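Local coordinates for protein binary enterotoxin of Clostridium perfringens component a (Clostridium perfringens, PDB 5WTZ) that probably transfers ADP-ribose from NAD+ to actin, as the enzymatic component of an iota-like binary enterotoxin, at residues 211-216 with 294-299; 215-220 with 345-350. All coordinates share one frame; numbering follows the deposited sequence.

How the contacts relate
Both contacts start from the same connection between strand 201-211 and helix 220-237; they share Asn215 and Phe216, of which only Phe216 touches the partner segment in each. Contact 1 sets that connection against strand 295-301, one of the two outermost strands of the second five-stranded sheet; contact 2 sets its turn against the loop 345-350. Each is partly buried, contact 1 nearer the centre of the chain (its centre about 8 Å away, against about 12 Å for contact 2). Contact 1 relies on branched aliphatic groups and a tyrosine-asparagine bond, whereas contact 2, between two loops, uses turn backbone and paired asparagines. They meet where the Tyr298 ring lies against Leu346 and Ser347, and water 3 is common to both.

Contact 1: residues 211-216 with 294-299; sequences IKQLNF and DIITYR. With NAD (nicotinamide-adenine-dinucleotide), chain B.
Asn215 and Tyr298 meet nearly at right angles where the connection leaving strand 201-211 runs beside strand 295-301, an edge strand of the mixed sheet in the ADP-ribosyltransferase fold that holds NAD. The planes of the amide and the ring are 41° apart, and Asn215 OD1 sits at the ring's edge. There Tyr298 OH donates to Asn215 OD1 over 2.6 Å, in the carbonyl plane and on a lone pair. The amide reaches the hydroxyl because CG of Asn215 is anti to the backbone N (chi1 -175°), and a short polar side chain suits a place between an aliphatic wall and a phenol. Water 2 bridges Asn215 ND2 and Tyr298 OH.

That wall is Ile296, which lies obliquely against Asn215, its CB 3.7 Å from Asn215 CG. Its CD1 reaches on to the amide of Gln213, which crosses it at about a right angle; the polar ends of Gln213 are occupied by Ser187 and Asn134. A beta-branched isoleucine suits a strand, and here its two ends pack against the amides of Asn215 and Gln213. Its neighbour Ile295 turns to the other side, with CD1 3.7 Å from Phe216 CE2 and 4.1 Å from Leu214 CD2, and Trp226 of helix 220-237 completes this apolar cluster.

Between the two groups the backbones are tied by Ile296 N to Leu214 O, at 2.9 Å and almost straight. Water 1 joins Leu214 N to Asp294 O, and water 3 joins Phe216 N to Ile296 O. Farther along the strand, Arg299 extends away into the NAD pocket, its NE paired with Glu305, and its NH1 donates to O1N of the NAD pyrophosphate over 2.9 Å.

Contact 2: residues 215-220 with 345-350; sequences NFENDV and VLSNNI
Asn218 reaches across to Asn348 from a type II' beta turn, Phe216 to Asp219, closed by Asp219 N bonding to Phe216 O. Its CB lies 4.0 Å from Asn348 OD1, and its CG is 3.9 Å from that oxygen and about as far from Ser347 OG. With CG anti to the carbonyl carbon (chi1 -60°), the amide is brought back toward 345-350, although the first bond points away from it overall. At the tip, ND2 donates to Asn348 OD1 over 2.8 Å. The acceptor is in the plane of the Asn218 amide, yet the donor stands well above the carbonyl plane of Asn348, the two amides being 80° apart. ND2 has a second acceptor in Lys60 O, so two bonds grip this nitrogen. Asparagine suits the place, since one NH2 can serve two carbonyl oxygens. Asn348 is held in turn: its ND2 binds Asp64 and, through water 4, the carbonyl oxygen of Asn218.

The backbone adds its own tie, Ser347 N to Glu217 O at 2.8 Å, and Leu346 CA makes a CA-H...O contact with the same oxygen. Ser347 OG, small enough to fit against the turn, touches Glu217 CB and bonds to Lys60 O, while the Glu217 carboxylate pairs with Lys60 NZ. The apolar side is lined by Leu346, whose CD1 meets Val220 CG1 at 3.6 Å, and by Val345, which lies alongside Phe216 and points the same way, its CG2 4.1 Å from Phe216 CD2. Water 3 links Phe216 N to Val345 O.

Asp219 is the N-cap of helix 220-237, whose Ala223 touches Phe216, Val345 and Leu346. The turn leading into this helix is therefore joined to the loop between strands 341-344 and 358-364, next to Tyr298 of strand 295-301.

Contact 1: residues 211-216 with 294-299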
# COMPACT_ATOMS: atom_id res chain seq x y z
N ILE A 211 10.99 3.79 2.78
CA ILE A 211 10.69 3.40 4.15
C ILE A 211 9.95 2.07 4.16
O ILE A 211 9.38 1.65 3.15
CB ILE A 211 9.83 4.44 4.90
CG1 ILE A 211 8.40 4.46 4.33
CG2 ILE A 211 10.49 5.82 4.86
CD1 ILE A 211 7.35 5.02 5.31
N LYS A 212 9.97 1.41 5.31
CA LYS A 212 9.28 0.14 5.43
C LYS A 212 8.19 0.27 6.48
O LYS A 212 8.47 0.49 7.66
CB LYS A 212 10.26 -0.98 5.81
CG LYS A 212 9.67 -2.37 5.67
CD LYS A 212 10.73 -3.42 5.97
CE LYS A 212 10.79 -4.47 4.88
NZ LYS A 212 9.47 -5.15 4.71
N GLN A 213 6.95 0.14 6.04
CA GLN A 213 5.81 0.22 6.95
C GLN A 213 5.49 -1.16 7.51
O GLN A 213 5.80 -2.17 6.87
CB GLN A 213 4.59 0.79 6.23
CG GLN A 213 4.79 2.19 5.65
CD GLN A 213 3.48 2.84 5.28
OE1 GLN A 213 2.86 3.54 6.10
NE2 GLN A 213 3.02 2.62 4.05
N LEU A 214 4.89 -1.20 8.69
CA LEU A 214 4.44 -2.46 9.28
C LEU A 214 3.17 -2.90 8.55
O LEU A 214 2.12 -2.25 8.63
CB LEU A 214 4.20 -2.33 10.78
CG LEU A 214 3.81 -3.60 11.55
CD1 LEU A 214 4.90 -4.65 11.51
CD2 LEU A 214 3.43 -3.28 12.99
N ASN A 215 3.30 -3.98 7.80
CA ASN A 215 2.27 -4.41 6.87
C ASN A 215 2.38 -5.93 6.75
O ASN A 215 3.28 -6.43 6.08
CB ASN A 215 2.44 -3.73 5.51
CG ASN A 215 1.32 -4.06 4.54
OD1 ASN A 215 0.46 -4.91 4.81
ND2 ASN A 215 1.34 -3.41 3.37
N PHE A 216 1.48 -6.65 7.41
CA PHE A 216 1.63 -8.11 7.48
C PHE A 216 1.28 -8.83 6.18
O PHE A 216 1.77 -9.93 5.94
CB PHE A 216 0.77 -8.65 8.63
CG PHE A 216 1.20 -8.13 9.96
CD1 PHE A 216 2.50 -8.33 10.40
CD2 PHE A 216 0.33 -7.42 10.77
CE1 PHE A 216 2.92 -7.84 11.62
CE2 PHE A 216 0.74 -6.93 12.00
CZ PHE A 216 2.04 -7.14 12.42
N ASP A 294 2.59 2.87 13.74
CA ASP A 294 1.92 2.94 12.45
C ASP A 294 1.80 1.53 11.90
O ASP A 294 2.76 0.76 11.93
CB ASP A 294 2.67 3.83 11.45
CG ASP A 294 2.52 5.33 11.74
OD1 ASP A 294 2.29 5.72 12.91
OD2 ASP A 294 2.65 6.12 10.79
N ILE A 295 0.60 1.20 11.43
CA ILE A 295 0.33 -0.12 10.87
C ILE A 295 -0.56 0.04 9.63
O ILE A 295 -1.35 0.99 9.52
CB ILE A 295 -0.33 -1.07 11.92
CG1 ILE A 295 -0.32 -2.53 11.44
CG2 ILE A 295 -1.72 -0.60 12.34
CD1 ILE A 295 -0.64 -3.56 12.55
N ILE A 296 -0.38 -0.85 8.66
CA ILE A 296 -1.29 -0.96 7.53
C ILE A 296 -2.40 -1.97 7.88
O ILE A 296 -2.12 -3.07 8.36
CB ILE A 296 -0.55 -1.42 6.25
CG1 ILE A 296 0.50 -0.37 5.83
CG2 ILE A 296 -1.57 -1.70 5.15
CD1 ILE A 296 -0.06 1.07 5.75
N THR A 297 -3.66 -1.60 7.65
CA THR A 297 -4.75 -2.55 7.83
C THR A 297 -5.70 -2.49 6.62
O THR A 297 -5.60 -1.58 5.81
CB THR A 297 -5.52 -2.32 9.14
OG1 THR A 297 -6.34 -3.46 9.42
CG2 THR A 297 -6.36 -1.01 9.10
N TYR A 298 -6.60 -3.46 6.50
CA TYR A 298 -7.40 -3.66 5.28
C TYR A 298 -8.90 -3.78 5.54
O TYR A 298 -9.33 -4.16 6.62
CB TYR A 298 -6.93 -4.94 4.55
CG TYR A 298 -5.46 -4.94 4.16
CD1 TYR A 298 -4.48 -5.40 5.05
CD2 TYR A 298 -5.06 -4.50 2.90
CE1 TYR A 298 -3.13 -5.41 4.69
CE2 TYR A 298 -3.72 -4.50 2.53
CZ TYR A 298 -2.77 -4.94 3.43
OH TYR A 298 -1.45 -4.95 3.04
N ARG A 299 -9.70 -3.50 4.52
CA ARG A 299 -11.14 -3.66 4.67
C ARG A 299 -11.75 -3.97 3.31
O ARG A 299 -11.45 -3.30 2.33
CB ARG A 299 -11.79 -2.39 5.25
CG ARG A 299 -13.31 -2.52 5.42
CD ARG A 299 -13.94 -1.29 6.11
NE ARG A 299 -15.37 -1.30 5.84
CZ ARG A 299 -16.23 -2.13 6.42
NH1 ARG A 299 -15.81 -2.99 7.36
NH2 ARG A 299 -17.52 -2.10 6.09
PA NAD B . -20.29 -3.15 8.37
O1A NAD B . -21.31 -2.84 9.43
O2A NAD B . -19.04 -2.33 8.26
O5B NAD B . -20.99 -3.11 6.91
C5B NAD B . -22.32 -3.58 6.67
C4B NAD B . -22.89 -2.87 5.46
O4B NAD B . -22.97 -1.47 5.77
C3B NAD B . -21.99 -3.01 4.23
O3B NAD B . -22.82 -3.14 3.07
C2B NAD B . -21.22 -1.70 4.21
O2B NAD B . -20.83 -1.31 2.89
C1B NAD B . -22.20 -0.71 4.84
N9A NAD B . -21.44 0.33 5.55
C8A NAD B . -20.55 0.15 6.54
N7A NAD B . -20.03 1.35 6.95
C5A NAD B . -20.59 2.29 6.19
C6A NAD B . -20.50 3.76 6.09
N6A NAD B . -19.68 4.46 6.90
N1A NAD B . -21.25 4.38 5.14
C2A NAD B . -22.08 3.70 4.33
N3A NAD B . -22.22 2.36 4.38
C4A NAD B . -21.51 1.63 5.27
O3 NAD B . -19.86 -4.68 8.58
PN NAD B . -19.09 -5.67 7.57
O1N NAD B . -17.69 -5.15 7.39
O2N NAD B . -19.99 -5.94 6.38
O5D NAD B . -19.08 -6.99 8.49
C5D NAD B . -18.56 -6.99 9.81
C4D NAD B . -18.35 -8.42 10.27
O4D NAD B . -17.21 -8.96 9.61
C3D NAD B . -18.01 -8.45 11.75
O3D NAD B . -18.33 -9.76 12.24
C2D NAD B . -16.50 -8.27 11.76
O2D NAD B . -15.90 -8.86 12.91
C1D NAD B . -16.06 -8.93 10.45
N1N NAD B . -14.97 -8.21 9.75
C2N NAD B . -15.17 -7.67 8.53
C3N NAD B . -14.13 -6.99 7.88
C7N NAD B . -14.31 -6.39 6.52
O7N NAD B . -15.42 -6.03 6.11
N7N NAD B . -13.22 -6.31 5.77
C4N NAD B . -12.88 -6.88 8.48
C5N NAD B . -12.70 -7.44 9.74
C6N NAD B . -13.77 -8.10 10.35
O HOH W 1 4.41 1.11 9.97
O HOH W 2 -0.08 -4.39 0.86
O HOH W 3 -0.92 -5.46 8.30

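Contact 2: residues 215-220 with 345-350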
# COMPACT_ATOMS: atom_id res chain seq x y z
N ASN A 215 3.30 -3.98 7.80
CA ASN A 215 2.27 -4.41 6.87
C ASN A 215 2.38 -5.93 6.75
O ASN A 215 3.28 -6.43 6.08
CB ASN A 215 2.44 -3.73 5.51
CG ASN A 215 1.32 -4.06 4.54
OD1 ASN A 215 0.46 -4.91 4.81
ND2 ASN A 215 1.34 -3.41 3.37
N PHE A 216 1.48 -6.65 7.41
CA PHE A 216 1.63 -8.11 7.48
C PHE A 216 1.28 -8.83 6.18
O PHE A 216 1.77 -9.93 5.94
CB PHE A 216 0.77 -8.65 8.63
CG PHE A 216 1.20 -8.13 9.96
CD1 PHE A 216 2.50 -8.33 10.40
CD2 PHE A 216 0.33 -7.42 10.77
CE1 PHE A 216 2.92 -7.84 11.62
CE2 PHE A 216 0.74 -6.93 12.00
CZ PHE A 216 2.04 -7.14 12.42
N GLU A 217 0.48 -8.18 5.32
CA GLU A 217 -0.05 -8.77 4.09
C GLU A 217 -0.60 -10.19 4.34
O GLU A 217 -1.71 -10.30 4.86
CB GLU A 217 1.01 -8.74 2.96
CG GLU A 217 1.32 -7.28 2.55
CD GLU A 217 2.11 -7.12 1.26
OE1 GLU A 217 2.83 -8.06 0.87
OE2 GLU A 217 2.01 -6.05 0.65
N ASN A 218 0.14 -11.26 4.00
CA ASN A 218 -0.35 -12.64 4.19
C ASN A 218 0.27 -13.35 5.39
O ASN A 218 -0.01 -14.53 5.65
CB ASN A 218 -0.11 -13.50 2.93
CG ASN A 218 -0.81 -12.96 1.69
OD1 ASN A 218 -0.21 -12.87 0.63
ND2 ASN A 218 -2.09 -12.62 1.82
N ASP A 219 1.11 -12.63 6.13
CA ASP A 219 1.88 -13.21 7.24
C ASP A 219 1.02 -13.35 8.49
O ASP A 219 1.03 -12.47 9.34
CB ASP A 219 3.10 -12.34 7.54
CG ASP A 219 4.12 -13.02 8.45
OD1 ASP A 219 3.82 -14.09 9.04
OD2 ASP A 219 5.23 -12.45 8.60
N VAL A 220 0.28 -14.45 8.60
CA VAL A 220 -0.63 -14.66 9.74
C VAL A 220 0.10 -14.79 11.07
O VAL A 220 -0.42 -14.37 12.11
CB VAL A 220 -1.52 -15.92 9.55
CG1 VAL A 220 -2.39 -15.79 8.31
CG2 VAL A 220 -0.69 -17.19 9.48
N VAL A 345 -5.97 -6.94 9.53
CA VAL A 345 -4.59 -6.61 9.24
C VAL A 345 -3.97 -7.49 8.17
O VAL A 345 -2.81 -7.27 7.77
CB VAL A 345 -3.74 -6.66 10.51
CG1 VAL A 345 -4.30 -5.66 11.52
CG2 VAL A 345 -3.69 -8.08 11.08
N LEU A 346 -4.72 -8.48 7.68
CA LEU A 346 -4.23 -9.29 6.56
C LEU A 346 -4.82 -8.78 5.26
O LEU A 346 -5.95 -8.29 5.24
CB LEU A 346 -4.60 -10.77 6.73
CG LEU A 346 -4.17 -11.49 8.02
CD1 LEU A 346 -4.56 -12.96 7.95
CD2 LEU A 346 -2.67 -11.34 8.29
N SER A 347 -4.06 -8.91 4.18
CA SER A 347 -4.52 -8.51 2.86
C SER A 347 -5.39 -9.61 2.23
O SER A 347 -6.07 -9.35 1.23
CB SER A 347 -3.33 -8.18 1.93
OG SER A 347 -2.39 -9.24 1.87
N ASN A 348 -5.38 -10.81 2.82
CA ASN A 348 -6.22 -11.94 2.39
C ASN A 348 -7.67 -11.54 2.14
O ASN A 348 -8.23 -10.79 2.93
CB ASN A 348 -6.23 -13.10 3.41
CG ASN A 348 -4.85 -13.64 3.75
OD1 ASN A 348 -3.91 -12.87 3.98
ND2 ASN A 348 -4.72 -14.95 3.78
N ASN A 349 -8.28 -12.06 1.08
CA ASN A 349 -9.72 -11.89 0.91
C ASN A 349 -10.47 -12.65 2.01
O ASN A 349 -9.93 -13.59 2.58
CB ASN A 349 -10.16 -12.36 -0.47
CG ASN A 349 -11.46 -11.71 -0.93
OD1 ASN A 349 -12.13 -11.00 -0.16
ND2 ASN A 349 -11.84 -11.95 -2.19
N ILE A 350 -11.69 -12.23 2.31
CA ILE A 350 -12.52 -12.89 3.32
C ILE A 350 -13.73 -13.53 2.63
O ILE A 350 -14.40 -12.86 1.84
CB ILE A 350 -13.00 -11.89 4.39
CG1 ILE A 350 -11.81 -11.29 5.14
CG2 ILE A 350 -13.96 -12.56 5.35
CD1 ILE A 350 -12.15 -10.05 5.97
O HOH W 3 -0.92 -5.46 8.30
O HOH W 4 -2.29 -15.92 4.90